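Local coordinates for DUF1780 domain-containing protein (Pseudomonas aeruginosa, PDB 1Y0K) that is of unknown function but is probably related to nucleases of the PD-(D/E)XK superfamily and may act as an endonuclease, at residues A[24-29]-A[54-59]; A[116-121]-A[143-148]; A[138-143]-A[188-193]; A[156-161]-A[177-182]. All coordinates share one frame; numbering follows the deposited sequence.

Contact 1: residues A[24-29]-A[54-59]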
loop_
_atom_site.group_PDB
_atom_site.type_symbol
_atom_site.label_atom_id
_atom_site.label_comp_id
_atom_site.label_asym_id
_atom_site.label_seq_id
_atom_site.Cartn_x
_atom_site.Cartn_y
_atom_site.Cartn_z
ATOM N N ALA A 24 -11.452 -3.818 -12.761
ATOM C CA ALA A 24 -10.209 -3.490 -13.463
ATOM C C ALA A 24 -9.462 -4.753 -13.885
ATOM O O ALA A 24 -9.632 -5.810 -13.277
ATOM C CB ALA A 24 -9.321 -2.623 -12.585
ATOM N N ARG A 25 -8.640 -4.633 -14.926
ATOM C CA ARG A 25 -7.758 -5.720 -15.348
ATOM C C ARG A 25 -6.558 -5.811 -14.408
ATOM O O ARG A 25 -6.191 -4.812 -13.790
ATOM C CB ARG A 25 -7.298 -5.496 -16.789
ATOM C CG ARG A 25 -8.439 -5.571 -17.792
ATOM C CD ARG A 25 -7.984 -5.192 -19.189
ATOM N NE ARG A 25 -8.908 -5.712 -20.193
ATOM C CZ ARG A 25 -10.002 -5.088 -20.616
ATOM N NH1 ARG A 25 -10.336 -3.893 -20.132
ATOM N NH2 ARG A 25 -10.766 -5.663 -21.533
ATOM N N LYS A 26 -5.940 -6.995 -14.325
ATOM C CA LYS A 26 -4.922 -7.281 -13.297
ATOM C C LYS A 26 -3.701 -6.343 -13.277
ATOM O O LYS A 26 -3.411 -5.715 -12.246
ATOM C CB LYS A 26 -4.473 -8.746 -13.337
ATOM C CG LYS A 26 -3.529 -9.102 -12.191
ATOM C CD LYS A 26 -3.061 -10.547 -12.233
ATOM C CE LYS A 26 -2.086 -10.818 -11.095
ATOM N NZ LYS A 26 -0.753 -10.205 -11.343
ATOM N N TRP A 27 -2.977 -6.251 -14.390
ATOM C CA TRP A 27 -1.800 -5.393 -14.395
ATOM C C TRP A 27 -2.184 -3.918 -14.302
ATOM O O TRP A 27 -1.526 -3.141 -13.609
ATOM C CB TRP A 27 -0.881 -5.634 -15.602
ATOM C CG TRP A 27 0.480 -5.017 -15.341
ATOM C CD1 TRP A 27 1.476 -5.526 -14.549
ATOM C CD2 TRP A 27 0.966 -3.768 -15.840
ATOM N NE1 TRP A 27 2.552 -4.674 -14.533
ATOM C CE2 TRP A 27 2.267 -3.585 -15.312
ATOM C CE3 TRP A 27 0.429 -2.782 -16.683
ATOM C CZ2 TRP A 27 3.044 -2.462 -15.607
ATOM C CZ3 TRP A 27 1.206 -1.662 -16.973
ATOM C CH2 TRP A 27 2.495 -1.513 -16.434
ATOM N N ASP A 28 -3.262 -3.543 -14.978
ATOM C CA ASP A 28 -3.763 -2.173 -14.900
ATOM C C ASP A 28 -4.098 -1.784 -13.446
ATOM O O ASP A 28 -3.775 -0.686 -13.009
ATOM C CB ASP A 28 -4.987 -2.005 -15.794
ATOM C CG ASP A 28 -5.552 -0.597 -15.753
ATOM O OD1 ASP A 28 -4.916 0.316 -16.329
ATOM O OD2 ASP A 28 -6.637 -0.416 -15.160
ATOM N N ARG A 29 -4.735 -2.698 -12.724
ATOM C CA ARG A 29 -5.054 -2.531 -11.306
ATOM C C ARG A 29 -3.789 -2.274 -10.484
ATOM O O ARG A 29 -3.753 -1.372 -9.645
ATOM C CB ARG A 29 -5.728 -3.812 -10.802
ATOM C CG ARG A 29 -6.496 -3.698 -9.509
ATOM C CD ARG A 29 -7.535 -4.811 -9.422
ATOM N NE ARG A 29 -6.958 -6.118 -9.722
ATOM C CZ ARG A 29 -7.644 -7.167 -10.164
ATOM N NH1 ARG A 29 -8.959 -7.084 -10.377
ATOM N NH2 ARG A 29 -7.007 -8.305 -10.395
ATOM N N GLY A 54 9.912 -9.632 -16.479
ATOM C CA GLY A 54 9.858 -10.950 -17.116
ATOM C C GLY A 54 9.224 -12.008 -16.227
ATOM O O GLY A 54 8.384 -12.797 -16.681
ATOM N N GLU A 55 9.629 -12.026 -14.961
ATOM C CA GLU A 55 9.097 -12.980 -13.996
ATOM C C GLU A 55 8.500 -12.221 -12.839
ATOM O O GLU A 55 9.078 -11.235 -12.384
ATOM C CB GLU A 55 10.195 -13.893 -13.443
ATOM C CG GLU A 55 10.920 -14.714 -14.479
ATOM C CD GLU A 55 10.123 -15.908 -14.982
ATOM O OE1 GLU A 55 9.446 -16.581 -14.172
ATOM O OE2 GLU A 55 10.191 -16.181 -16.198
ATOM N N GLN A 56 7.345 -12.680 -12.372
ATOM C CA GLN A 56 6.795 -12.213 -11.101
ATOM C C GLN A 56 7.343 -13.103 -9.982
ATOM O O GLN A 56 7.478 -14.326 -10.158
ATOM C CB GLN A 56 5.261 -12.238 -11.117
ATOM C CG GLN A 56 4.614 -11.237 -12.058
ATOM C CD GLN A 56 3.185 -11.616 -12.426
ATOM O OE1 GLN A 56 2.358 -11.905 -11.558
ATOM N NE2 GLN A 56 2.886 -11.606 -13.717
ATOM N N PRO A 57 7.687 -12.507 -8.830
ATOM C CA PRO A 57 7.590 -11.089 -8.470
ATOM C C PRO A 57 8.764 -10.294 -9.054
ATOM O O PRO A 57 9.777 -10.896 -9.428
ATOM C CB PRO A 57 7.687 -11.122 -6.945
ATOM C CG PRO A 57 8.554 -12.325 -6.657
ATOM C CD PRO A 57 8.259 -13.319 -7.737
ATOM N N PRO A 58 8.654 -8.960 -9.106
ATOM C CA PRO A 58 7.519 -8.149 -8.650
ATOM C C PRO A 58 6.424 -8.005 -9.713
ATOM O O PRO A 58 6.364 -8.807 -10.652
ATOM C CB PRO A 58 8.175 -6.798 -8.365
ATOM C CG PRO A 58 9.253 -6.703 -9.430
ATOM C CD PRO A 58 9.742 -8.118 -9.644
ATOM N N ASP A 59 5.575 -6.985 -9.567
ATOM C CA ASP A 59 4.469 -6.740 -10.502
ATOM C C ASP A 59 4.729 -5.568 -11.428
ATOM O O ASP A 59 4.444 -5.641 -12.630
ATOM C CB ASP A 59 3.161 -6.485 -9.748
ATOM C CG ASP A 59 2.734 -7.672 -8.907
ATOM O OD1 ASP A 59 2.642 -8.801 -9.449
ATOM O OD2 ASP A 59 2.483 -7.477 -7.700
HETATM O O HOH W 1 0.692 -10.556 -8.991
#

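Contact 2: residues A[116-121]-A[143-148]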
loop_
_atom_site.group_PDB
_atom_site.type_symbol
_atom_site.label_atom_id
_atom_site.label_comp_id
_atom_site.label_asym_id
_atom_site.label_seq_id
_atom_site.Cartn_x
_atom_site.Cartn_y
_atom_site.Cartn_z
ATOM N N ALA A 116 -1.248 -4.488 11.148
ATOM C CA ALA A 116 -1.352 -5.936 11.359
ATOM C C ALA A 116 -2.242 -6.636 10.328
ATOM O O ALA A 116 -2.137 -7.843 10.120
ATOM C CB ALA A 116 -1.843 -6.230 12.782
ATOM N N ARG A 117 -3.126 -5.880 9.687
ATOM C CA ARG A 117 -3.988 -6.420 8.642
ATOM C C ARG A 117 -3.201 -6.939 7.432
ATOM O O ARG A 117 -3.730 -7.718 6.636
ATOM C CB ARG A 117 -5.014 -5.388 8.173
ATOM C CG ARG A 117 -6.082 -5.036 9.199
ATOM C CD ARG A 117 -7.006 -6.211 9.501
ATOM N NE ARG A 117 -8.113 -5.803 10.374
ATOM C CZ ARG A 117 -9.339 -5.543 9.943
ATOM N NH1 ARG A 117 -9.634 -5.649 8.648
ATOM N NH2 ARG A 117 -10.279 -5.169 10.804
ATOM N N LEU A 118 -1.954 -6.486 7.296
ATOM C CA LEU A 118 -1.096 -6.910 6.190
ATOM C C LEU A 118 -0.491 -8.290 6.433
ATOM O O LEU A 118 0.036 -8.921 5.501
ATOM C CB LEU A 118 0.043 -5.913 6.001
ATOM C CG LEU A 118 -0.162 -4.604 5.233
ATOM C CD1 LEU A 118 -1.448 -3.903 5.563
ATOM C CD2 LEU A 118 1.058 -3.682 5.477
ATOM N N ALA A 119 -0.545 -8.750 7.678
ATOM C CA ALA A 119 0.267 -9.907 8.078
ATOM C C ALA A 119 -0.084 -11.213 7.351
ATOM O O ALA A 119 0.818 -11.906 6.874
ATOM C CB ALA A 119 0.244 -10.089 9.594
ATOM N N PRO A 120 -1.383 -11.568 7.266
ATOM C CA PRO A 120 -1.704 -12.845 6.617
ATOM C C PRO A 120 -1.110 -12.982 5.212
ATOM O O PRO A 120 -0.474 -13.996 4.899
ATOM C CB PRO A 120 -3.234 -12.841 6.599
ATOM C CG PRO A 120 -3.581 -12.052 7.850
ATOM C CD PRO A 120 -2.603 -10.910 7.782
ATOM N N THR A 121 -1.283 -11.955 4.383
ATOM C CA THR A 121 -0.775 -11.999 3.015
ATOM C C THR A 121 0.751 -11.950 2.985
ATOM O O THR A 121 1.383 -12.704 2.242
ATOM C CB THR A 121 -1.409 -10.871 2.164
ATOM O OG1 THR A 121 -2.812 -11.134 2.048
ATOM C CG2 THR A 121 -0.819 -10.842 0.765
ATOM N N ALA A 143 1.078 -2.260 -0.398
ATOM C CA ALA A 143 -0.274 -2.726 -0.079
ATOM C C ALA A 143 -1.273 -1.641 -0.404
ATOM O O ALA A 143 -1.096 -0.500 0.039
ATOM C CB ALA A 143 -0.379 -3.063 1.418
ATOM N N PHE A 144 -2.321 -1.978 -1.163
ATOM C CA PHE A 144 -3.476 -1.078 -1.277
ATOM C C PHE A 144 -4.492 -1.514 -0.224
ATOM O O PHE A 144 -5.023 -2.628 -0.279
ATOM C CB PHE A 144 -4.094 -1.088 -2.677
ATOM C CG PHE A 144 -5.250 -0.136 -2.814
ATOM C CD1 PHE A 144 -5.013 1.205 -3.106
ATOM C CD2 PHE A 144 -6.560 -0.569 -2.625
ATOM C CE1 PHE A 144 -6.071 2.112 -3.215
ATOM C CE2 PHE A 144 -7.629 0.339 -2.737
ATOM C CZ PHE A 144 -7.375 1.676 -3.027
ATOM N N VAL A 145 -4.696 -0.646 0.758
ATOM C CA VAL A 145 -5.501 -0.946 1.926
ATOM C C VAL A 145 -6.826 -0.169 1.867
ATOM O O VAL A 145 -6.844 1.069 1.842
ATOM C CB VAL A 145 -4.733 -0.631 3.242
ATOM C CG1 VAL A 145 -5.545 -1.104 4.460
ATOM C CG2 VAL A 145 -3.368 -1.299 3.244
ATOM N N ASN A 146 -7.932 -0.908 1.865
ATOM C CA ASN A 146 -9.253 -0.309 1.728
ATOM C C ASN A 146 -10.301 -1.153 2.447
ATOM O O ASN A 146 -10.700 -2.202 1.964
ATOM C CB ASN A 146 -9.618 -0.128 0.251
ATOM C CG ASN A 146 -10.918 0.630 0.069
ATOM O OD1 ASN A 146 -11.135 1.670 0.700
ATOM N ND2 ASN A 146 -11.796 0.104 -0.776
ATOM N N LEU A 147 -10.729 -0.671 3.606
ATOM C CA LEU A 147 -11.638 -1.417 4.472
ATOM C C LEU A 147 -12.944 -0.658 4.557
ATOM O O LEU A 147 -12.944 0.514 4.911
ATOM C CB LEU A 147 -11.036 -1.570 5.875
ATOM C CG LEU A 147 -9.603 -2.123 5.983
ATOM C CD1 LEU A 147 -9.089 -2.045 7.415
ATOM C CD2 LEU A 147 -9.506 -3.555 5.456
ATOM N N LYS A 148 -14.056 -1.311 4.228
ATOM C CA LYS A 148 -15.354 -0.654 4.357
ATOM C C LYS A 148 -15.760 -0.543 5.837
ATOM O O LYS A 148 -16.463 0.396 6.220
ATOM C CB LYS A 148 -16.429 -1.373 3.529
ATOM C CG LYS A 148 -17.759 -0.615 3.459
ATOM C CD LYS A 148 -18.778 -1.270 2.535
ATOM C CE LYS A 148 -20.163 -0.641 2.672
ATOM N NZ LYS A 148 -20.752 -0.724 4.046
#

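Contact 3: residues A[138-143]-A[188-193]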
loop_
_atom_site.group_PDB
_atom_site.type_symbol
_atom_site.label_atom_id
_atom_site.label_comp_id
_atom_site.label_asym_id
_atom_site.label_seq_id
_atom_site.Cartn_x
_atom_site.Cartn_y
_atom_site.Cartn_z
ATOM N N GLU A 138 14.999 -7.757 -2.939
ATOM C CA GLU A 138 14.932 -6.930 -4.147
ATOM C C GLU A 138 13.512 -6.408 -4.382
ATOM O O GLU A 138 13.250 -5.728 -5.381
ATOM C CB GLU A 138 15.437 -7.697 -5.383
ATOM C CG GLU A 138 16.959 -7.951 -5.372
ATOM C CD GLU A 138 17.797 -6.675 -5.481
ATOM O OE1 GLU A 138 17.374 -5.720 -6.163
ATOM O OE2 GLU A 138 18.898 -6.628 -4.885
ATOM N N LEU A 139 12.613 -6.719 -3.449
ATOM C CA LEU A 139 11.192 -6.420 -3.626
ATOM C C LEU A 139 10.727 -5.270 -2.741
ATOM O O LEU A 139 11.016 -5.231 -1.542
ATOM C CB LEU A 139 10.337 -7.670 -3.347
ATOM C CG LEU A 139 10.591 -8.915 -4.217
ATOM C CD1 LEU A 139 9.658 -10.060 -3.813
ATOM C CD2 LEU A 139 10.451 -8.610 -5.711
ATOM N N ASP A 140 10.005 -4.347 -3.359
ATOM C CA ASP A 140 9.375 -3.225 -2.666
ATOM C C ASP A 140 7.882 -3.493 -2.543
ATOM O O ASP A 140 7.129 -3.342 -3.506
ATOM C CB ASP A 140 9.627 -1.950 -3.461
ATOM C CG ASP A 140 11.114 -1.705 -3.694
ATOM O OD1 ASP A 140 11.859 -1.627 -2.695
ATOM O OD2 ASP A 140 11.536 -1.581 -4.869
ATOM N N LEU A 141 7.458 -3.932 -1.365
ATOM C CA LEU A 141 6.064 -4.315 -1.176
ATOM C C LEU A 141 5.185 -3.075 -1.076
ATOM O O LEU A 141 5.560 -2.093 -0.433
ATOM C CB LEU A 141 5.904 -5.194 0.072
ATOM C CG LEU A 141 6.235 -6.695 -0.091
ATOM C CD1 LEU A 141 5.034 -7.431 -0.598
ATOM C CD2 LEU A 141 7.439 -6.983 -1.011
ATOM N N LEU A 142 4.025 -3.137 -1.722
ATOM C CA LEU A 142 3.078 -2.019 -1.745
ATOM C C LEU A 142 1.663 -2.547 -1.561
ATOM O O LEU A 142 1.126 -3.221 -2.446
ATOM C CB LEU A 142 3.190 -1.234 -3.057
ATOM C CG LEU A 142 2.255 -0.032 -3.228
ATOM C CD1 LEU A 142 2.471 1.001 -2.103
ATOM C CD2 LEU A 142 2.456 0.613 -4.610
ATOM N N ALA A 143 1.078 -2.260 -0.398
ATOM C CA ALA A 143 -0.274 -2.726 -0.079
ATOM C C ALA A 143 -1.273 -1.641 -0.404
ATOM O O ALA A 143 -1.096 -0.500 0.039
ATOM C CB ALA A 143 -0.379 -3.063 1.418
ATOM N N GLY A 188 19.284 0.293 0.138
ATOM C CA GLY A 188 19.247 0.012 -1.301
ATOM C C GLY A 188 17.967 0.382 -2.034
ATOM O O GLY A 188 17.924 0.358 -3.265
ATOM N N ALA A 189 16.923 0.728 -1.281
ATOM C CA ALA A 189 15.632 1.104 -1.856
ATOM C C ALA A 189 15.743 2.429 -2.607
ATOM O O ALA A 189 16.588 3.260 -2.263
ATOM C CB ALA A 189 14.568 1.194 -0.760
ATOM N N PRO A 190 14.921 2.612 -3.658
ATOM C CA PRO A 190 14.847 3.894 -4.356
ATOM C C PRO A 190 14.793 5.079 -3.405
ATOM O O PRO A 190 14.152 5.014 -2.352
ATOM C CB PRO A 190 13.529 3.783 -5.115
ATOM C CG PRO A 190 13.445 2.347 -5.462
ATOM C CD PRO A 190 14.032 1.609 -4.283
ATOM N N GLU A 191 15.459 6.164 -3.779
ATOM C CA GLU A 191 15.546 7.323 -2.903
ATOM C C GLU A 191 14.179 7.916 -2.543
ATOM O O GLU A 191 13.996 8.391 -1.417
ATOM C CB GLU A 191 16.467 8.374 -3.520
ATOM C CG GLU A 191 16.720 9.576 -2.644
ATOM C CD GLU A 191 17.138 10.776 -3.458
ATOM O OE1 GLU A 191 16.608 10.937 -4.580
ATOM O OE2 GLU A 191 17.989 11.556 -2.981
ATOM N N PHE A 192 13.216 7.865 -3.470
ATOM C CA PHE A 192 11.883 8.407 -3.198
ATOM C C PHE A 192 11.165 7.681 -2.058
ATOM O O PHE A 192 10.373 8.281 -1.342
ATOM C CB PHE A 192 11.005 8.535 -4.461
ATOM C CG PHE A 192 10.526 7.221 -5.036
ATOM C CD1 PHE A 192 9.361 6.613 -4.558
ATOM C CD2 PHE A 192 11.219 6.610 -6.082
ATOM C CE1 PHE A 192 8.912 5.395 -5.092
ATOM C CE2 PHE A 192 10.771 5.393 -6.634
ATOM C CZ PHE A 192 9.620 4.785 -6.135
ATOM N N LEU A 193 11.463 6.398 -1.877
ATOM C CA LEU A 193 10.956 5.671 -0.716
ATOM C C LEU A 193 11.636 6.129 0.579
ATOM O O LEU A 193 10.971 6.466 1.554
ATOM C CB LEU A 193 11.111 4.157 -0.915
ATOM C CG LEU A 193 10.208 3.575 -2.008
ATOM C CD1 LEU A 193 10.532 2.104 -2.252
ATOM C CD2 LEU A 193 8.723 3.756 -1.652
#

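Contact 4: residues A[156-161]-A[177-182]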
loop_
_atom_site.group_PDB
_atom_site.type_symbol
_atom_site.label_atom_id
_atom_site.label_comp_id
_atom_site.label_asym_id
_atom_site.label_seq_id
_atom_site.Cartn_x
_atom_site.Cartn_y
_atom_site.Cartn_z
ATOM N N THR A 156 -3.052 7.780 16.409
ATOM C CA THR A 156 -2.272 6.689 16.982
ATOM C C THR A 156 -0.991 6.495 16.160
ATOM O O THR A 156 -0.996 6.665 14.936
ATOM C CB THR A 156 -3.091 5.380 17.055
ATOM O OG1 THR A 156 -3.436 4.944 15.729
ATOM C CG2 THR A 156 -4.384 5.609 17.840
ATOM N N PRO A 157 0.123 6.180 16.835
ATOM C CA PRO A 157 1.396 6.027 16.135
ATOM C C PRO A 157 1.592 4.645 15.491
ATOM O O PRO A 157 1.084 3.663 16.005
ATOM C CB PRO A 157 2.426 6.238 17.246
ATOM C CG PRO A 157 1.746 5.826 18.495
ATOM C CD PRO A 157 0.253 5.985 18.291
ATOM N N PHE A 158 2.319 4.591 14.375
ATOM C CA PHE A 158 2.685 3.302 13.775
ATOM C C PHE A 158 3.849 2.666 14.524
ATOM O O PHE A 158 4.921 3.277 14.624
ATOM C CB PHE A 158 3.055 3.469 12.303
ATOM C CG PHE A 158 1.879 3.646 11.411
ATOM C CD1 PHE A 158 1.288 4.902 11.252
ATOM C CD2 PHE A 158 1.340 2.552 10.735
ATOM C CE1 PHE A 158 0.190 5.073 10.423
ATOM C CE2 PHE A 158 0.235 2.717 9.894
ATOM C CZ PHE A 158 -0.338 3.974 9.734
ATOM N N PRO A 159 3.646 1.442 15.054
ATOM C CA PRO A 159 4.741 0.777 15.745
ATOM C C PRO A 159 5.771 0.275 14.732
ATOM O O PRO A 159 5.438 0.135 13.544
ATOM C CB PRO A 159 4.046 -0.393 16.440
ATOM C CG PRO A 159 2.891 -0.709 15.581
ATOM C CD PRO A 159 2.426 0.611 15.035
ATOM N N PRO A 160 7.022 0.038 15.178
ATOM C CA PRO A 160 8.009 -0.570 14.287
ATOM C C PRO A 160 7.451 -1.832 13.632
ATOM O O PRO A 160 6.849 -2.654 14.319
ATOM C CB PRO A 160 9.160 -0.936 15.235
ATOM C CG PRO A 160 9.065 0.064 16.336
ATOM C CD PRO A 160 7.583 0.320 16.513
ATOM N N PRO A 161 7.615 -1.965 12.301
ATOM C CA PRO A 161 7.123 -3.123 11.565
ATOM C C PRO A 161 8.078 -4.317 11.636
ATOM O O PRO A 161 8.567 -4.794 10.605
ATOM C CB PRO A 161 7.016 -2.596 10.130
ATOM C CG PRO A 161 8.107 -1.606 10.027
ATOM C CD PRO A 161 8.249 -0.981 11.405
ATOM N N PRO A 177 -7.447 4.982 0.024
ATOM C CA PRO A 177 -8.125 6.238 -0.277
ATOM C C PRO A 177 -7.838 7.339 0.753
ATOM O O PRO A 177 -7.865 8.526 0.406
ATOM C CB PRO A 177 -9.611 5.841 -0.301
ATOM C CG PRO A 177 -9.595 4.334 -0.580
ATOM C CD PRO A 177 -8.379 3.850 0.165
ATOM N N THR A 178 -7.526 6.968 1.993
ATOM C CA THR A 178 -7.351 7.983 3.044
ATOM C C THR A 178 -5.910 8.392 3.346
ATOM O O THR A 178 -5.693 9.418 3.983
ATOM C CB THR A 178 -7.998 7.561 4.375
ATOM O OG1 THR A 178 -7.376 6.358 4.845
ATOM C CG2 THR A 178 -9.501 7.313 4.184
ATOM N N PHE A 179 -4.930 7.595 2.918
ATOM C CA PHE A 179 -3.548 7.860 3.341
ATOM C C PHE A 179 -2.528 7.060 2.547
ATOM O O PHE A 179 -2.882 6.126 1.837
ATOM C CB PHE A 179 -3.379 7.545 4.834
ATOM C CG PHE A 179 -3.134 6.087 5.121
ATOM C CD1 PHE A 179 -1.848 5.638 5.423
ATOM C CD2 PHE A 179 -4.173 5.167 5.057
ATOM C CE1 PHE A 179 -1.605 4.291 5.680
ATOM C CE2 PHE A 179 -3.943 3.802 5.315
ATOM C CZ PHE A 179 -2.655 3.369 5.622
ATOM N N ALA A 180 -1.261 7.448 2.683
ATOM C CA ALA A 180 -0.130 6.643 2.213
ATOM C C ALA A 180 0.988 6.738 3.243
ATOM O O ALA A 180 1.129 7.750 3.945
ATOM C CB ALA A 180 0.341 7.123 0.865
ATOM N N ARG A 181 1.764 5.668 3.365
ATOM C CA ARG A 181 2.901 5.673 4.266
ATOM C C ARG A 181 3.936 4.662 3.800
ATOM O O ARG A 181 3.594 3.529 3.453
ATOM C CB ARG A 181 2.462 5.336 5.696
ATOM C CG ARG A 181 3.616 5.292 6.698
ATOM C CD ARG A 181 3.115 4.932 8.100
ATOM N NE ARG A 181 4.227 4.793 9.040
ATOM C CZ ARG A 181 4.716 5.785 9.786
ATOM N NH1 ARG A 181 4.175 7.000 9.748
ATOM N NH2 ARG A 181 5.742 5.557 10.594
ATOM N N VAL A 182 5.194 5.085 3.792
ATOM C CA VAL A 182 6.309 4.149 3.637
ATOM C C VAL A 182 6.623 3.621 5.045
ATOM O O VAL A 182 7.018 4.398 5.933
ATOM C CB VAL A 182 7.551 4.855 3.022
ATOM C CG1 VAL A 182 8.736 3.883 2.929
ATOM C CG2 VAL A 182 7.210 5.433 1.641
#

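Contact 1: residues A[24-29]-A[54-59]
Trp27, in the first turn of helix 26-40, gives its indole N-H to the backbone carbonyl of Asp59, with NE1 2.9 Å from O. The acceptor lies at the edge of the indole, and the bond runs nearly in the ring plane (7° out of it) but is bent, 152° at the hydrogen. Seen from the carbonyl, the donor sits above its plane rather than along a lone pair. A chi1 of -164° swings the indole over beside its own carbonyl carbon and out to the loop; it also touches Ala52.

This is the close part of the contact; the other part is looser and bridged by a water. Lys26 is extended as far as CE and turned at its last torsion, leaving NZ 3.6 Å from Gln56 OE1 and 4.1 Å from Asp59 OD1, too long for a salt bridge. The direct ionic partner of this amine is Glu30, one helical turn on. A water accepts from Lys26 NZ at 2.8 Å and lies 2.7 Å from Asp59 OD1, with a weak link to Gln56 OE1.

Asp59 follows two cis prolines, Pro57 and Pro58, and is buried. Its OD2 accepts from Val69 N and lies close to Glu68. Pro58-Asp59 and Glu68 recall the acidic part of the PD-(D/E)XK signature, although the residue two places after Glu68 is not its lysine. Chemically, the direct polar link to the helix within this contact is the indole N-H on the main-chain carbonyl of Asp59, whereas OD1 of Asp59 reaches Lys26 by way of one water.

Contact 2: residues A[116-121]-A[143-148]
The flat guanidinium of Arg117 has Leu147 CD1 over one face, and its NH1 lies 3.8 Å from both CD1 and CD2 of that leucine. The arginine chain bends at chi2 (-67°), which carries the group over the end of the isopropyl fork as the two side chains meet at a slant; Arg117 also touches Val72. This is the solvent-facing margin of an otherwise buried contact.

Deeper in, Leu118 works through two atoms: its CG rests on Ala143 CB at 4.1 Å, while its CD1 meets Val145 CG2 at 4.0 Å, the two side chains running roughly at right angles. Ala143, Val145 and Leu147 all direct CB toward 116-121, so every second residue of 143-148 meets the turn from Ala116 to Ala119 that leads into helix 119-132. Tyr164 of helix 162-166 packs on Leu118 as well.

Phe144 and Asn146 serve the other face, where helix 3-23 and Trp32 lie. Strands 65-73 and 140-146 are adjacent and parallel, and the long connection between them, which also carries strand 107-110 and helix 111-116, ends in helix 119-132: an elaborated beta-alpha-beta crossover, consistent with the alpha-beta-beta-beta-alpha-beta core of PD-(D/E)XK folds.

Contact 3: residues A[138-143]-A[188-193]
Ala189 is the first residue of 188-193 to meet Asp140: its CB lies 4.4 Å from Asp140 OD1, a loose van der Waals touch. Next comes Pro190, whose CD faces Asp140 OD2 at 4.1 Å, the ring and the aspartate approaching from opposite directions. The ring also touches Ala65 and Arg170. Pro190 stands at the N-cap position of the short helix 191-194, and its carbonyl takes a weak bond from Leu193 N.

Asp140 opens strand 140-146, which lies between the parallel strands 65-73 and 171-175 in the mixed central sheet of this probable PD-(D/E)XK fold. Its carboxylate is buried at the strand's start, and the partners that satisfy it come from those two neighbours and the loop before the second. OD2 takes a salt bridge from Arg170 and a hydrogen bond from Gly66 N, while OD1 is hydrogen-bonded to Ser171 OG. What 188-193 adds is an apolar wall beside an acid already gripped at both oxygens.

Phe192 packs instead on Leu38 and Val43. Leu193 then returns to the contact with CD1, which lies 4.0 Å from Asp140 OD1 and 4.1 Å from its CG. The leucine crosses the aspartate at a slant and continues onto Ser171 and Ser173 of strand 171-175 and onto Phe37 of helix 26-40.

Contact 4: residues A[156-161]-A[177-182]
Phe158 and Arg181 lie almost flat on one another, the ring and guanidinium planes only 4° apart, with the side chains sliding past each other in opposite directions. The slide decides which atoms pair. Arg181 CD sits over the middle of the phenyl ring, 3.6 Å from its centroid and 9° off the normal, making a CH-pi contact. One atom further on, Arg181 NE is 3.5 Å from Phe158 CG. Beyond that, the guanidinium is displaced toward the CB end of the ring: one of its faces covers Phe158 CB, with Arg181 CZ 3.8 Å from that atom. Arg181 is stretched from CG to NE and leaves the strand with CG anti to the backbone N (chi1 179°), which gives it the reach to lie along the phenylalanine.

Phe179, two residues earlier on strand 179-185, points the same way and approaches the far end of the ring, its CE1 4.3 Å from Phe158 CZ, with the rings at an oblique inclination. Phe158 is therefore received by two alternate residues of the strand. It also packs on Met174 and on Ala111 and Gln115, and so sets the proline-rich loop 156-161 against the face of the sheet formed by strands 171-175 and 179-185, beside helix 111-116.

Arg181 NH1 is hydrogen-bonded to Ser200 OG, which probably helps to fix the guanidinium's rotation. Chemically, the ring is covered mainly by the arginine's methylene carbon, so dispersion and CH-pi attraction probably matter more here than the positive charge.

Overall arrangement
From the N terminus, contact 1 closes first: it brings the start of helix 26-40 to the loop before strand 60-62. Contact 2 follows in series, closing the excursion through helix 119-132 against strand 140-146. Contact 3 starts on that same strand, shares Ala143 with contact 2 and crosses it, then runs on to helix 191-194. Within its loop nests contact 4, which ties the proline-rich segment 156-161 to strand 179-185. Contacts 2, 3 and 4 all reach the central sheet, and direct packing links neighbours: Pro57 and Pro58 on Leu139 between contacts 1 and 3, Pro177 on 144-146 between contacts 2 and 4, and Leu193 on Val182 between contacts 3 and 4.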